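Local coordinates for acyl-[acyl-carrier-protein]--UDP-N-acetylglucosamine O-acyltransferase (PDB 4E6U) that probably catalyses the transfer of a 3-hydroxyacyl chain from acyl carrier protein to UDP-N-acetylglucosamine, the opening step of lipid A synthesis, at residues H146-D151 and F164-S169; I113-L118 and V131-I136; D182-V187 and D254-S259; H127-G132 and V141-H146. All blocks are in the same frame, centred on the assembly; numbering follows the deposited sequence. Where two conformers were deposited one is given.

From the N terminus, contact 2 opens first, at residues 113-118, and closes one coil later at 131-136. Contact 4 opens at 127-132, before contact 2 has closed, and ends at 141-146, so the two cross and share Val131 and Gly132. Contact 1 starts on the His146 where contact 4 ends and closes its coil at 164-169. All three join successive coils of the left-handed parallel beta-helix. Contact 3 follows in series and closes the longest loop, from 182-187 to the C-terminal helix at 254-259. It touches contact 1 through Asp168 with Ser255 and Lys166 with Asp182, tying the last coils to the helical C-terminal region.

Contact 1: H146-D151 and F164-S169; sequences HVHIGD and FCKIDS. With EDO (1,2-ethanediol), chain L.
The rings of His146 and Phe164 form an offset stack, with planes 3° apart and centroids separated by 4.3 Å. Phe164 CE1 lies over one imidazole face, toward its rim, while ND1 of His146 is held by Asp107. The His148 ring has water 1 above one face and water 3 in plane at its edge, 2.7 Å from ND1. Lys166 runs alongside this ring with its chain extended until a final bend (chi4 -63°), which leaves NZ 3.4 Å from His148 ND1, donating to both waters. Beneath these side chains the backbones pair as parallel strands, Ile167 N bonding His148 O at 2.8 Å and Gly150 N bonding Ile167 O at 2.9 Å. On the inner face, Ile149 CD1 packs on Ile167 CG1 at 3.6 Å. Ile149 O accepts O2 of an ethanediol, probably from the crystallisation liquor. Past the strands a hydroxyl replaces a carbonyl as acceptor: Asp151 N reaches Ser169 OG at 2.9 Å, nearly straight at 169°. Asp151 OD1 turns instead to the backbone N of Asp133. The pairing thus separates a buried isoleucine face from a hydrated outer one, where the nearby ammonium of Lys166 would tend to disfavour a second proton on His148.

Contact 2: I113-L118 and V131-I136; sequences IGSHNL and VGDHNI
Ile113 and Val131 sit side by side facing the interior, their CB atoms 4.2 Å apart. At Gly114 the chain turns, and its N makes two weak bonds, to Val131 O and Gly132 O. Asp133 OD1 fits against Gly114 CA and accepts a firmer bond from Ser115 N at 2.8 Å, the donor standing 39° above the carboxylate plane. Ser115 O takes His134 N at 3.0 Å, while its OG is engaged by Asn90 N in the preceding coil. His116 and His134 both adopt left-handed backbone conformations and point the same way. Their rings are near parallel but slid apart, so that His116 CB, rather than its ring, covers a face of the His134 imidazole, 3.7 Å from the centroid. Asn117 follows, with CG beside its backbone N (chi1 -63°), which brings the amide back inside the turn. Its ND2 donates to Gly132 O at 2.9 Å, in the amide plane; its OD1 receives Asn135 N, also at 2.9 Å, and more weakly Asn135 ND2. Leu118 N then bonds Asn135 O at 2.9 Å, and Leu118 CD2 rests near Ile136 CG2 at 4.3 Å, where Gln75 and Leu77 of the second subunit pack on these two residues. Asn135 lies with its amide only 6° from that of Asn117 and hands the pattern on, to Gly150 O and Val153 N. Near-parallel buried amides thus follow one another from coil to coil, each hydrogen-bonded to backbone groups of the next turn.

Contact 3: D182-V187 and D254-S259; sequences DVPAYV and DSLEQS
Two serine hydroxyls make the direct hydrogen bonds between Asp182-Val187 and the end of the last helix. Ser255 OG accepts Ala185 N at 3.0 Å, close to straight at 161°. The strongest partner of this hydroxyl, which lies beside its own backbone N (chi1 -63°), is Asp168 OD2, with Leu251 O one helical turn back competing for the same proton, so the serine is gripped from the coil and from its own helix. The second bond is a donation: Ser259 OG, turned away from its backbone N (chi1 -179°), meets Asp182 OD2 at 2.8 Å from well above the carboxylate plane. The other oxygen, OD1, takes the backbone N of Lys166, so Asp182 bridges strand 166-167 and the residue that follows the helix. Water 7 lies between the same two pieces of chain, 2.9 Å from Asp182 OD2 and 2.7 Å from Ser255 O.

Apolar packing fills the remainder. Pro184 CB presses on Ser255 CB at 3.6 Å, and Pro184 CG meets Leu256 CD1 at 4.0 Å, the two side chains crossing at a slant. Leu256 continues into Ile224 and Ile235, linking the proline to the neighbouring helices. A type II beta turn from Pro184 to Val187, closed by Val187 N to Pro184 O at 3.1 Å, sets Ala185 N facing the serine. The turn leads into strand 187-191 at the C-terminal end of the left-handed parallel beta-helix, and the last helix of the LpxA fold docks on it there.

Contact 4: H127-G132 and V141-H146; sequences HDCIVG and VGVAGH. With EDO (1,2-ethanediol), chain F.
His127 has its CG between the backbone N and the carbonyl carbon (chi1 60°), a crowded position that swings the imidazole across to His146. The rings meet in an offset edge-to-face pair, planes at 86°, with His127 CE1 3.4 Å from His146 NE2. Asp128 has its CG beside the backbone N (chi1 -53°) and lies along the His146 ring, CB reaching ND1 of that ring at 3.4 Å. Its OD2 receives His127 ND1 at 2.8 Å, almost in the imidazole plane, fixing the ring's rotation, and Thr104 OG1 bonds the same oxygen, steadying the carboxylate. His127 NE2 is hydrogen-bonded to O1 of an ethanediol, probably from the crystallisation liquor, at 2.7 Å. Gly145 CA sits over one face of the His127 ring, 4.0 Å from its centroid, and the backbone adds His146 N to His127 O at 3.0 Å. Deeper in, Cys129 SG packs on Val143 CG1 at 3.7 Å. The contact is one corner of the beta-helix: strand 130-131 lies between 110-113 and 148-149 in one sheet, whereas 142-143 belongs to another, between 124-125 and 160-161, with Phe137 of strand 136-137 touching both Val131 and Val143 inside.

Contact 1: H146-D151 and F164-S169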
loop_
_atom_site.group_PDB
_atom_site.type_symbol
_atom_site.label_atom_id
_atom_site.label_comp_id
_atom_site.label_asym_id
_atom_site.label_seq_id
_atom_site.Cartn_x
_atom_site.Cartn_y
_atom_site.Cartn_z
ATOM N N HIS A 146 7.035 17.228 -4.251
ATOM C CA HIS A 146 6.866 18.676 -4.016
ATOM C C HIS A 146 5.675 19.032 -3.141
ATOM O O HIS A 146 5.215 20.172 -3.150
ATOM C CB HIS A 146 6.756 19.487 -5.344
ATOM C CG HIS A 146 7.699 19.050 -6.424
ATOM N ND1 HIS A 146 8.952 19.602 -6.589
ATOM C CD2 HIS A 146 7.553 18.148 -7.423
ATOM C CE1 HIS A 146 9.543 19.048 -7.633
ATOM N NE2 HIS A 146 8.718 18.159 -8.155
ATOM N N VAL A 147 5.161 18.073 -2.377
ATOM C CA VAL A 147 4.051 18.341 -1.476
ATOM C C VAL A 147 4.535 19.048 -0.217
ATOM O O VAL A 147 5.589 18.697 0.350
ATOM C CB VAL A 147 3.291 17.016 -1.107
ATOM C CG1 VAL A 147 2.307 17.212 0.043
ATOM C CG2 VAL A 147 2.568 16.477 -2.322
ATOM N N HIS A 148 3.787 20.051 0.236
ATOM C CA HIS A 148 4.116 20.740 1.472
ATOM C C HIS A 148 3.054 20.441 2.514
ATOM O O HIS A 148 1.869 20.689 2.282
ATOM C CB HIS A 148 4.259 22.259 1.242
ATOM C CG HIS A 148 5.376 22.636 0.313
ATOM N ND1 HIS A 148 5.605 23.941 -0.080
ATOM C CD2 HIS A 148 6.329 21.891 -0.303
ATOM C CE1 HIS A 148 6.637 23.976 -0.905
ATOM N NE2 HIS A 148 7.098 22.746 -1.054
ATOM N N ILE A 149 3.480 19.886 3.647
ATOM C CA ILE A 149 2.620 19.549 4.778
ATOM C C ILE A 149 3.043 20.429 5.953
ATOM O O ILE A 149 4.241 20.568 6.247
ATOM C CB ILE A 149 2.734 18.047 5.159
ATOM C CG1 ILE A 149 2.715 17.123 3.921
ATOM C CG2 ILE A 149 1.705 17.680 6.222
ATOM C CD1 ILE A 149 1.343 16.593 3.519
ATOM N N GLY A 150 2.053 21.018 6.619
ATOM C CA GLY A 150 2.299 21.899 7.759
ATOM C C GLY A 150 2.559 21.131 9.040
ATOM O O GLY A 150 3.351 20.178 9.038
ATOM N N ASP A 151 1.926 21.553 10.127
ATOM C CA ASP A 151 2.093 20.957 11.451
ATOM C C ASP A 151 0.790 20.379 11.953
ATOM O O ASP A 151 -0.300 20.867 11.600
ATOM C CB ASP A 151 2.536 22.011 12.482
ATOM C CG ASP A 151 3.769 22.783 12.055
ATOM O OD1 ASP A 151 4.703 22.235 11.462
ATOM O OD2 ASP A 151 3.816 24.013 12.318
ATOM N N PHE A 164 2.604 18.491 -5.749
ATOM C CA PHE A 164 2.453 19.950 -5.612
ATOM C C PHE A 164 1.337 20.398 -4.689
ATOM O O PHE A 164 1.188 21.599 -4.439
ATOM C CB PHE A 164 2.330 20.667 -6.974
ATOM C CG PHE A 164 3.543 20.521 -7.831
ATOM C CD1 PHE A 164 4.682 21.276 -7.564
ATOM C CD2 PHE A 164 3.555 19.632 -8.897
ATOM C CE1 PHE A 164 5.822 21.144 -8.370
ATOM C CE2 PHE A 164 4.692 19.491 -9.688
ATOM C CZ PHE A 164 5.815 20.247 -9.414
ATOM N N CYS A 165 0.560 19.466 -4.146
ATOM C CA CYS A 165 -0.470 19.857 -3.191
ATOM C C CYS A 165 0.095 20.411 -1.882
ATOM O O CYS A 165 1.243 20.118 -1.502
ATOM C CB CYS A 165 -1.395 18.682 -2.881
ATOM S SG CYS A 165 -2.482 18.228 -4.247
ATOM N N LYS A 166 -0.717 21.210 -1.198
ATOM C CA LYS A 166 -0.359 21.802 0.076
ATOM C C LYS A 166 -1.404 21.429 1.107
ATOM O O LYS A 166 -2.594 21.684 0.928
ATOM C CB LYS A 166 -0.222 23.330 -0.064
ATOM C CG LYS A 166 0.801 23.699 -1.112
ATOM C CD LYS A 166 0.908 25.207 -1.367
ATOM C CE LYS A 166 1.833 25.485 -2.533
ATOM N NZ LYS A 166 3.239 25.038 -2.288
ATOM N N ILE A 167 -0.969 20.783 2.182
ATOM C CA ILE A 167 -1.851 20.280 3.224
ATOM C C ILE A 167 -1.487 21.023 4.484
ATOM O O ILE A 167 -0.410 20.824 5.074
ATOM C CB ILE A 167 -1.656 18.753 3.438
ATOM C CG1 ILE A 167 -1.643 18.012 2.094
ATOM C CG2 ILE A 167 -2.694 18.224 4.417
ATOM C CD1 ILE A 167 -2.912 18.157 1.265
ATOM N N ASP A 168 -2.341 21.960 4.871
ATOM C CA ASP A 168 -1.950 22.907 5.900
ATOM C C ASP A 168 -2.273 22.467 7.329
ATOM O O ASP A 168 -2.917 21.431 7.563
ATOM C CB ASP A 168 -2.483 24.310 5.556
ATOM C CG ASP A 168 -1.581 25.034 4.562
ATOM O OD1 ASP A 168 -0.449 24.575 4.307
ATOM O OD2 ASP A 168 -1.972 26.096 4.042
ATOM N N SER A 169 -1.792 23.250 8.290
ATOM C CA SER A 169 -1.792 22.807 9.678
ATOM C C SER A 169 -3.151 22.487 10.239
ATOM O O SER A 169 -4.136 23.149 9.888
ATOM C CB SER A 169 -1.078 23.824 10.556
ATOM O OG SER A 169 0.268 23.947 10.147
HETATM C C1 EDO L . 4.822 24.317 4.876
HETATM O O1 EDO L . 3.510 24.113 5.423
HETATM C C2 EDO L . 5.691 23.081 5.098
HETATM O O2 EDO L . 5.792 22.786 6.501
HETATM O O HOH W 1 3.460 22.213 -2.501
HETATM O O HOH W 2 1.636 23.202 3.653
HETATM O O HOH W 3 3.959 26.027 0.282
HETATM O O HOH W 4 1.431 25.765 11.784
#

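Contact 2: I113-L118 and V131-I136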
loop_
_atom_site.group_PDB
_atom_site.type_symbol
_atom_site.label_atom_id
_atom_site.label_comp_id
_atom_site.label_asym_id
_atom_site.label_seq_id
_atom_site.Cartn_x
_atom_site.Cartn_y
_atom_site.Cartn_z
ATOM N N ILE A 113 11.891 17.007 6.335
ATOM C CA ILE A 113 10.887 16.663 7.333
ATOM C C ILE A 113 11.326 17.287 8.659
ATOM O O ILE A 113 12.529 17.280 8.974
ATOM C CB ILE A 113 10.628 15.095 7.424
ATOM C CG1 ILE A 113 11.176 14.442 8.684
ATOM C CG2 ILE A 113 10.938 14.376 6.091
ATOM C CD1 ILE A 113 10.588 13.044 8.945
ATOM N N GLY A 114 10.364 17.788 9.422
ATOM C CA GLY A 114 10.655 18.428 10.690
ATOM C C GLY A 114 10.811 17.461 11.837
ATOM O O GLY A 114 11.566 16.474 11.728
ATOM N N SER A 115 10.112 17.744 12.930
ATOM C CA SER A 115 10.295 17.045 14.196
ATOM C C SER A 115 8.995 16.511 14.774
ATOM O O SER A 115 7.915 17.039 14.475
ATOM C CB SER A 115 10.953 17.983 15.224
ATOM O OG SER A 115 12.222 18.410 14.763
ATOM N N HIS A 116 9.091 15.472 15.602
ATOM C CA HIS A 116 7.949 14.920 16.317
ATOM C C HIS A 116 6.878 14.336 15.396
ATOM O O HIS A 116 5.700 14.311 15.745
ATOM C CB HIS A 116 7.338 15.963 17.280
ATOM C CG HIS A 116 8.290 16.417 18.338
ATOM N ND1 HIS A 116 8.558 15.667 19.462
ATOM C CD2 HIS A 116 9.043 17.536 18.439
ATOM C CE1 HIS A 116 9.439 16.307 20.213
ATOM N NE2 HIS A 116 9.754 17.439 19.611
ATOM N N ASN A 117 7.311 13.852 14.234
ATOM C CA ASN A 117 6.392 13.201 13.299
ATOM C C ASN A 117 6.337 11.707 13.544
ATOM O O ASN A 117 7.327 11.115 13.974
ATOM C CB ASN A 117 6.851 13.490 11.883
ATOM C CG ASN A 117 6.799 14.968 11.556
ATOM O OD1 ASN A 117 5.707 15.546 11.487
ATOM N ND2 ASN A 117 7.938 15.584 11.321
ATOM N N LEU A 118 5.196 11.116 13.228
ATOM C CA LEU A 118 5.041 9.657 13.205
ATOM C C LEU A 118 4.717 9.257 11.781
ATOM O O LEU A 118 3.670 9.655 11.237
ATOM C CB LEU A 118 3.932 9.223 14.153
ATOM C CG LEU A 118 3.466 7.767 14.033
ATOM C CD1 LEU A 118 4.626 6.760 14.211
ATOM C CD2 LEU A 118 2.341 7.440 15.019
ATOM N N VAL A 131 7.800 18.799 5.043
ATOM C CA VAL A 131 6.870 18.370 6.059
ATOM C C VAL A 131 7.279 19.034 7.349
ATOM O O VAL A 131 8.462 19.030 7.678
ATOM C CB VAL A 131 6.954 16.823 6.259
ATOM C CG1 VAL A 131 6.142 16.340 7.461
ATOM C CG2 VAL A 131 6.552 16.065 4.978
ATOM N N GLY A 132 6.310 19.580 8.073
ATOM C CA GLY A 132 6.570 20.284 9.328
ATOM C C GLY A 132 6.694 19.358 10.525
ATOM O O GLY A 132 7.371 18.314 10.454
ATOM N N ASP A 133 6.044 19.729 11.625
ATOM C CA ASP A 133 6.209 19.057 12.909
ATOM C C ASP A 133 4.907 18.453 13.390
ATOM O O ASP A 133 3.822 18.938 13.039
ATOM C CB ASP A 133 6.629 20.074 13.981
ATOM C CG ASP A 133 7.931 20.757 13.671
ATOM O OD1 ASP A 133 8.771 20.248 12.899
ATOM O OD2 ASP A 133 8.140 21.867 14.235
ATOM N N HIS A 134 4.990 17.418 14.232
ATOM C CA HIS A 134 3.830 16.860 14.941
ATOM C C HIS A 134 2.759 16.273 14.030
ATOM O O HIS A 134 1.569 16.251 14.378
ATOM C CB HIS A 134 3.194 17.888 15.921
ATOM C CG HIS A 134 4.132 18.366 16.987
ATOM N ND1 HIS A 134 4.446 17.611 18.098
ATOM C CD2 HIS A 134 4.813 19.530 17.117
ATOM C CE1 HIS A 134 5.294 18.285 18.857
ATOM N NE2 HIS A 134 5.530 19.451 18.285
ATOM N N ASN A 135 3.180 15.770 12.877
ATOM C CA ASN A 135 2.250 15.155 11.946
ATOM C C ASN A 135 2.167 13.650 12.135
ATOM O O ASN A 135 3.103 13.041 12.660
ATOM C CB ASN A 135 2.677 15.458 10.526
ATOM C CG ASN A 135 2.742 16.945 10.256
ATOM O OD1 ASN A 135 1.710 17.630 10.308
ATOM N ND2 ASN A 135 3.928 17.455 9.967
ATOM N N ILE A 136 1.066 13.064 11.698
ATOM C CA ILE A 136 0.883 11.613 11.758
ATOM C C ILE A 136 0.473 11.156 10.383
ATOM O O ILE A 136 -0.543 11.610 9.846
ATOM C CB ILE A 136 -0.197 11.193 12.770
ATOM C CG1 ILE A 136 0.193 11.605 14.195
ATOM C CG2 ILE A 136 -0.468 9.671 12.650
ATOM C CD1 ILE A 136 -0.913 11.415 15.229
HETATM O O HOH W 5 12.081 20.674 13.235
HETATM O O HOH W 6 3.156 12.963 15.626
#

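Contact 3: D182-V187 and D254-S259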
loop_
_atom_site.group_PDB
_atom_site.type_symbol
_atom_site.label_atom_id
_atom_site.label_comp_id
_atom_site.label_asym_id
_atom_site.label_seq_id
_atom_site.Cartn_x
_atom_site.Cartn_y
_atom_site.Cartn_z
ATOM N N ASP A 182 -5.364 21.412 -2.804
ATOM C CA ASP A 182 -4.872 21.797 -1.488
ATOM C C ASP A 182 -5.917 21.606 -0.413
ATOM O O ASP A 182 -7.124 21.774 -0.679
ATOM C CB ASP A 182 -4.439 23.255 -1.485
ATOM C CG ASP A 182 -3.211 23.509 -2.320
ATOM O OD1 ASP A 182 -2.596 22.560 -2.882
ATOM O OD2 ASP A 182 -2.848 24.700 -2.408
ATOM N N VAL A 183 -5.466 21.271 0.795
ATOM C CA VAL A 183 -6.349 21.152 1.942
ATOM C C VAL A 183 -5.987 22.257 2.914
ATOM O O VAL A 183 -4.919 22.237 3.518
ATOM C CB VAL A 183 -6.253 19.764 2.616
ATOM C CG1 VAL A 183 -7.192 19.672 3.827
ATOM C CG2 VAL A 183 -6.586 18.671 1.602
ATOM N N PRO A 184 -6.876 23.243 3.070
ATOM C CA PRO A 184 -6.530 24.373 3.924
ATOM C C PRO A 184 -6.425 24.031 5.405
ATOM O O PRO A 184 -6.888 22.964 5.853
ATOM C CB PRO A 184 -7.694 25.359 3.677
ATOM C CG PRO A 184 -8.223 24.982 2.362
ATOM C CD PRO A 184 -8.117 23.480 2.309
ATOM N N ALA A 185 -5.826 24.952 6.159
ATOM C CA ALA A 185 -5.667 24.824 7.602
ATOM C C ALA A 185 -6.987 24.486 8.258
ATOM O O ALA A 185 -8.033 25.034 7.875
ATOM C CB ALA A 185 -5.098 26.126 8.199
ATOM N N TYR A 186 -6.959 23.573 9.234
ATOM C CA TYR A 186 -8.138 23.153 10.014
ATOM C C TYR A 186 -9.180 22.316 9.272
ATOM O O TYR A 186 -10.154 21.898 9.883
ATOM C CB TYR A 186 -8.899 24.345 10.628
ATOM C CG TYR A 186 -8.057 25.433 11.208
ATOM C CD1 TYR A 186 -7.276 25.213 12.338
ATOM C CD2 TYR A 186 -8.062 26.710 10.635
ATOM C CE1 TYR A 186 -6.499 26.230 12.883
ATOM C CE2 TYR A 186 -7.299 27.731 11.167
ATOM C CZ TYR A 186 -6.520 27.492 12.289
ATOM O OH TYR A 186 -5.772 28.521 12.811
ATOM N N VAL A 187 -8.999 22.066 7.978
ATOM C CA VAL A 187 -10.062 21.443 7.191
ATOM C C VAL A 187 -10.048 19.914 7.279
ATOM O O VAL A 187 -8.974 19.298 7.303
ATOM C CB VAL A 187 -10.036 21.941 5.716
ATOM C CG1 VAL A 187 -10.965 21.139 4.834
ATOM C CG2 VAL A 187 -10.424 23.448 5.657
ATOM N N ASP A 254 -3.810 32.219 4.621
ATOM C CA ASP A 254 -2.533 31.766 4.075
ATOM C C ASP A 254 -2.732 30.591 3.119
ATOM O O ASP A 254 -2.166 30.568 2.040
ATOM C CB ASP A 254 -1.573 31.326 5.186
ATOM C CG ASP A 254 -1.075 32.471 6.057
ATOM O OD1 ASP A 254 -1.136 33.663 5.649
ATOM O OD2 ASP A 254 -0.597 32.154 7.171
ATOM N N SER A 255 -3.540 29.603 3.520
ATOM C CA SER A 255 -3.830 28.470 2.631
ATOM C C SER A 255 -4.328 28.920 1.262
ATOM O O SER A 255 -3.892 28.422 0.226
ATOM C CB SER A 255 -4.889 27.553 3.252
ATOM O OG SER A 255 -4.435 26.973 4.458
ATOM N N LEU A 256 -5.280 29.850 1.265
ATOM C CA LEU A 256 -5.893 30.263 0.017
ATOM C C LEU A 256 -4.961 31.130 -0.821
ATOM O O LEU A 256 -4.940 31.018 -2.039
ATOM C CB LEU A 256 -7.214 30.972 0.296
ATOM C CG LEU A 256 -8.453 30.046 0.330
ATOM C CD1 LEU A 256 -8.339 28.807 1.251
ATOM C CD2 LEU A 256 -9.659 30.884 0.721
ATOM N N GLU A 257 -4.152 31.944 -0.149
ATOM C CA GLU A 257 -3.194 32.800 -0.850
ATOM C C GLU A 257 -2.030 32.005 -1.437
ATOM O O GLU A 257 -1.492 32.358 -2.482
ATOM C CB GLU A 257 -2.686 33.898 0.085
ATOM C CG GLU A 257 -3.804 34.894 0.415
ATOM C CD GLU A 257 -3.380 36.119 1.198
ATOM O OE1 GLU A 257 -2.426 36.059 2.006
ATOM O OE2 GLU A 257 -4.046 37.164 1.007
ATOM N N GLN A 258 -1.669 30.907 -0.777
ATOM C CA GLN A 258 -0.480 30.139 -1.171
ATOM C C GLN A 258 -0.780 29.030 -2.168
ATOM O O GLN A 258 0.130 28.445 -2.767
ATOM C CB GLN A 258 0.207 29.575 0.071
ATOM C CG GLN A 258 0.879 30.645 0.905
ATOM C CD GLN A 258 1.243 30.179 2.303
ATOM O OE1 GLN A 258 0.998 29.026 2.681
ATOM N NE2 GLN A 258 1.823 31.078 3.086
ATOM N N SER A 259 -2.061 28.754 -2.368
ATOM C CA SER A 259 -2.482 27.641 -3.210
ATOM C C SER A 259 -1.988 27.742 -4.654
ATOM O O SER A 259 -2.056 28.804 -5.261
ATOM C CB SER A 259 -4.005 27.528 -3.190
ATOM O OG SER A 259 -4.444 26.431 -3.975
HETATM O O HOH W 7 -2.349 26.186 0.024
#

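Contact 4: H127-G132 and V141-H146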
loop_
_atom_site.group_PDB
_atom_site.type_symbol
_atom_site.label_atom_id
_atom_site.label_comp_id
_atom_site.label_asym_id
_atom_site.label_seq_id
_atom_site.Cartn_x
_atom_site.Cartn_y
_atom_site.Cartn_z
ATOM N N HIS A 127 10.454 12.978 -3.365
ATOM C CA HIS A 127 11.342 14.109 -3.608
ATOM C C HIS A 127 10.684 15.464 -3.399
ATOM O O HIS A 127 9.551 15.701 -3.833
ATOM C CB HIS A 127 11.907 14.031 -5.031
ATOM C CG HIS A 127 10.868 14.054 -6.111
ATOM N ND1 HIS A 127 10.438 15.228 -6.701
ATOM C CD2 HIS A 127 10.200 13.051 -6.724
ATOM C CE1 HIS A 127 9.531 14.939 -7.624
ATOM N NE2 HIS A 127 9.361 13.626 -7.654
ATOM N N ASP A 128 11.429 16.351 -2.739
ATOM C CA ASP A 128 11.095 17.781 -2.636
ATOM C C ASP A 128 9.928 18.092 -1.726
ATOM O O ASP A 128 9.496 19.245 -1.627
ATOM C CB ASP A 128 10.867 18.409 -4.023
ATOM C CG ASP A 128 12.022 18.162 -4.962
ATOM O OD1 ASP A 128 13.153 18.554 -4.604
ATOM O OD2 ASP A 128 11.825 17.527 -6.029
ATOM N N CYS A 129 9.420 17.095 -1.018
ATOM C CA CYS A 129 8.413 17.400 -0.022
ATOM C C CYS A 129 9.006 18.225 1.102
ATOM O O CYS A 129 10.217 18.132 1.398
ATOM C CB CYS A 129 7.808 16.124 0.570
ATOM S SG CYS A 129 6.717 15.267 -0.560
ATOM N N ILE A 130 8.155 19.029 1.723
ATOM C CA ILE A 130 8.505 19.744 2.940
ATOM C C ILE A 130 7.422 19.416 3.935
ATOM O O ILE A 130 6.250 19.669 3.682
ATOM C CB ILE A 130 8.617 21.283 2.734
ATOM C CG1 ILE A 130 9.671 21.605 1.676
ATOM C CG2 ILE A 130 8.923 21.976 4.082
ATOM C CD1 ILE A 130 9.766 23.108 1.340
ATOM N N VAL A 131 7.800 18.799 5.043
ATOM C CA VAL A 131 6.870 18.370 6.059
ATOM C C VAL A 131 7.279 19.034 7.349
ATOM O O VAL A 131 8.462 19.030 7.678
ATOM C CB VAL A 131 6.954 16.823 6.259
ATOM C CG1 VAL A 131 6.142 16.340 7.461
ATOM C CG2 VAL A 131 6.552 16.065 4.978
ATOM N N GLY A 132 6.310 19.580 8.073
ATOM C CA GLY A 132 6.570 20.284 9.328
ATOM C C GLY A 132 6.694 19.358 10.525
ATOM O O GLY A 132 7.371 18.314 10.454
ATOM N N VAL A 141 0.468 5.552 3.481
ATOM C CA VAL A 141 0.249 6.896 2.928
ATOM C C VAL A 141 1.314 7.211 1.878
ATOM O O VAL A 141 2.510 6.980 2.113
ATOM C CB VAL A 141 0.201 7.938 4.044
ATOM C CG1 VAL A 141 0.350 9.355 3.470
ATOM C CG2 VAL A 141 -1.097 7.809 4.807
ATOM N N GLY A 142 0.887 7.698 0.727
ATOM C CA GLY A 142 1.805 8.100 -0.328
ATOM C C GLY A 142 1.759 9.592 -0.522
ATOM O O GLY A 142 0.719 10.133 -0.901
ATOM N N VAL A 143 2.868 10.257 -0.266
ATOM C CA VAL A 143 2.961 11.700 -0.460
ATOM C C VAL A 143 3.835 11.923 -1.688
ATOM O O VAL A 143 5.029 11.610 -1.686
ATOM C CB VAL A 143 3.552 12.385 0.765
ATOM C CG1 VAL A 143 3.485 13.909 0.601
ATOM C CG2 VAL A 143 2.842 11.941 2.045
ATOM N N ALA A 144 3.242 12.455 -2.755
ATOM C CA ALA A 144 3.949 12.609 -4.018
ATOM C C ALA A 144 4.858 13.845 -4.024
ATOM O O ALA A 144 4.987 14.556 -3.030
ATOM C CB ALA A 144 2.952 12.625 -5.190
ATOM N N GLY A 145 5.506 14.067 -5.160
ATOM C CA GLY A 145 6.558 15.075 -5.232
ATOM C C GLY A 145 6.143 16.494 -4.908
ATOM O O GLY A 145 5.057 16.934 -5.275
ATOM N N HIS A 146 7.035 17.228 -4.251
ATOM C CA HIS A 146 6.866 18.676 -4.016
ATOM C C HIS A 146 5.675 19.032 -3.141
ATOM O O HIS A 146 5.215 20.172 -3.150
ATOM C CB HIS A 146 6.756 19.487 -5.344
ATOM C CG HIS A 146 7.699 19.050 -6.424
ATOM N ND1 HIS A 146 8.952 19.602 -6.589
ATOM C CD2 HIS A 146 7.553 18.148 -7.423
ATOM C CE1 HIS A 146 9.543 19.048 -7.633
ATOM N NE2 HIS A 146 8.718 18.159 -8.155
HETATM C C1 EDO F . 8.172 10.722 -9.101
HETATM O O1 EDO F . 7.989 12.105 -9.440
HETATM C C2 EDO F . 6.890 10.135 -8.514
HETATM O O2 EDO F . 6.586 10.794 -7.274
#